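Local coordinates for protein 2',5'-phosphodiesterase 12 (Homo sapiens, PDB 4Z0V) that belongs to the endonuclease/exonuclease/phosphatase family, carries a bound magnesium ion in this domain and has an additional N-terminal beta domain, at residues S264-S269 / C282-H287. Residues are numbered along the deposited sequence; the frame is centred on the assembly and turned at random.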
loop_
_atom_site.group_PDB
_atom_site.type_symbol
_atom_site.label_atom_id
_atom_site.label_comp_id
_atom_site.label_asym_id
_atom_site.label_seq_id
_atom_site.Cartn_x
_atom_site.Cartn_y
_atom_site.Cartn_z
ATOM N N SER A 264 14.196 -6.374 7.195
ATOM C CA SER A 264 13.521 -6.039 5.924
ATOM C C SER A 264 13.045 -7.306 5.177
ATOM O O SER A 264 13.745 -8.332 5.106
ATOM C CB SER A 264 14.412 -5.185 5.031
ATOM O OG SER A 264 15.230 -4.298 5.782
ATOM N N VAL A 265 11.824 -7.200 4.637
ATOM C CA VAL A 265 11.144 -8.266 3.940
ATOM C C VAL A 265 10.770 -7.828 2.515
ATOM O O VAL A 265 10.731 -6.631 2.165
ATOM C CB VAL A 265 9.885 -8.758 4.735
ATOM C CG1 VAL A 265 10.285 -9.395 6.084
ATOM C CG2 VAL A 265 8.881 -7.617 4.943
ATOM N N LEU A 266 10.533 -8.843 1.693
ATOM C CA LEU A 266 10.106 -8.724 0.302
ATOM C C LEU A 266 8.861 -9.550 0.110
ATOM O O LEU A 266 8.860 -10.751 0.377
ATOM C CB LEU A 266 11.217 -9.240 -0.631
ATOM C CG LEU A 266 10.854 -9.220 -2.139
ATOM C CD1 LEU A 266 10.657 -7.777 -2.641
ATOM C CD2 LEU A 266 11.921 -9.930 -2.955
ATOM N N GLN A 267 7.811 -8.926 -0.353
ATOM C CA GLN A 267 6.555 -9.630 -0.606
ATOM C C GLN A 267 6.474 -9.882 -2.104
ATOM O O GLN A 267 6.744 -8.977 -2.909
ATOM C CB GLN A 267 5.413 -8.754 -0.093
ATOM C CG GLN A 267 4.005 -9.264 -0.373
ATOM C CD GLN A 267 3.001 -8.345 0.298
ATOM O OE1 GLN A 267 2.946 -7.131 0.022
ATOM N NE2 GLN A 267 2.238 -8.900 1.234
ATOM N N VAL A 268 6.169 -11.113 -2.496
ATOM C CA VAL A 268 6.092 -11.439 -3.905
ATOM C C VAL A 268 4.810 -12.219 -4.119
ATOM O O VAL A 268 4.597 -13.253 -3.465
ATOM C CB VAL A 268 7.322 -12.204 -4.450
ATOM C CG1 VAL A 268 7.128 -12.562 -5.923
ATOM C CG2 VAL A 268 8.632 -11.421 -4.265
ATOM N N SER A 269 4.016 -11.760 -5.073
ATOM C CA SER A 269 2.745 -12.413 -5.415
ATOM C C SER A 269 2.653 -12.586 -6.921
ATOM O O SER A 269 2.829 -11.610 -7.656
ATOM C CB SER A 269 1.580 -11.559 -4.919
ATOM O OG SER A 269 1.775 -11.138 -3.575
ATOM N N CYS A 282 4.304 -11.001 -12.017
ATOM C CA CYS A 282 4.939 -11.145 -10.714
ATOM C C CYS A 282 4.981 -9.747 -10.053
ATOM O O CYS A 282 5.655 -8.844 -10.555
ATOM C CB CYS A 282 6.337 -11.731 -10.903
ATOM S SG CYS A 282 7.300 -11.786 -9.382
ATOM N N VAL A 283 4.229 -9.558 -8.963
ATOM C CA VAL A 283 4.150 -8.266 -8.255
ATOM C C VAL A 283 4.976 -8.343 -6.981
ATOM O O VAL A 283 4.659 -9.142 -6.082
ATOM C CB VAL A 283 2.678 -7.870 -7.925
ATOM C CG1 VAL A 283 2.646 -6.550 -7.151
ATOM C CG2 VAL A 283 1.841 -7.772 -9.207
ATOM N N ALA A 284 6.047 -7.531 -6.917
ATOM C CA ALA A 284 6.911 -7.528 -5.761
ATOM C C ALA A 284 6.753 -6.196 -5.033
ATOM O O ALA A 284 6.459 -5.159 -5.655
ATOM C CB ALA A 284 8.362 -7.787 -6.175
ATOM N N ASN A 285 6.844 -6.255 -3.692
ATOM C CA ASN A 285 6.660 -5.099 -2.816
ATOM C C ASN A 285 7.660 -5.158 -1.705
ATOM O O ASN A 285 7.911 -6.246 -1.167
ATOM C CB ASN A 285 5.217 -5.114 -2.247
ATOM C CG ASN A 285 4.841 -3.957 -1.344
ATOM O OD1 ASN A 285 5.401 -2.846 -1.417
ATOM N ND2 ASN A 285 3.833 -4.166 -0.490
ATOM N N THR A 286 8.288 -4.023 -1.374
ATOM C CA THR A 286 9.264 -4.040 -0.276
ATOM C C THR A 286 9.354 -2.691 0.423
ATOM O O THR A 286 8.770 -1.699 -0.008
ATOM C CB THR A 286 10.686 -4.455 -0.802
ATOM O OG1 THR A 286 11.511 -4.820 0.313
ATOM C CG2 THR A 286 11.386 -3.325 -1.608
ATOM N N HIS A 287 10.066 -2.696 1.554
ATOM C CA HIS A 287 10.404 -1.512 2.335
ATOM C C HIS A 287 11.846 -1.733 2.754
ATOM O O HIS A 287 12.102 -2.591 3.605
ATOM C CB HIS A 287 9.445 -1.363 3.538
ATOM C CG HIS A 287 9.584 -0.051 4.259
ATOM N ND1 HIS A 287 8.800 0.237 5.368
ATOM C CD2 HIS A 287 10.418 0.997 4.030
ATOM C CE1 HIS A 287 9.170 1.446 5.776
ATOM N NE2 HIS A 287 10.133 1.953 5.002
HETATM O O HOH W 1 13.205 -2.412 6.429
HETATM O O HOH W 2 10.638 -4.521 4.861
HETATM O O HOH W 3 3.116 -8.770 -3.711
#
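The side-chain amides of Gln267 and Asn285 lie side by side, their planes 30° apart. Asn285 ND2 gives an N-H to Gln267 OE1 at 3.1 Å, nearly in line with the C=O bond, with the acceptor close to the Asn285 amide plane. Both chains have CG anti to the backbone N (chi1 175° in Gln267, -178° in Asn285), which sends them out from the sheet together. Thr215 also bonds Gln267 OE1, and Gln181 bonds Asn285 OD1, so both buried amides are fixed in rotation and tied to the facing sheet. Beneath them, the two residues form an antiparallel hydrogen-bonded pair; Gln267 N to Asn285 O is 2.8 Å and nearly straight. Ser269 and Val283 form the next such pair, and a water joins Ser269 OG to Val283 O. On the opposite face, Val268 CG1 touches Cys282 SG at 3.5 Å, while Val268 CG2 rests on Ala284 CB. Leu266 CD1 lies against Thr286 CB. Helix 295-316 packs over this apolar face. Thr286 OG1 donates to Val265 O at 2.7 Å. Beyond it the strands part, and two waters bridge His287 O to Val265 N and to Ser264 OG, which Gln301 also bonds. The His287 side chain is about 5 Å from the magnesium ion. This is a beta hairpin in one sheet of the DNase I-like alpha/beta sandwich, with His287 beside the metal site.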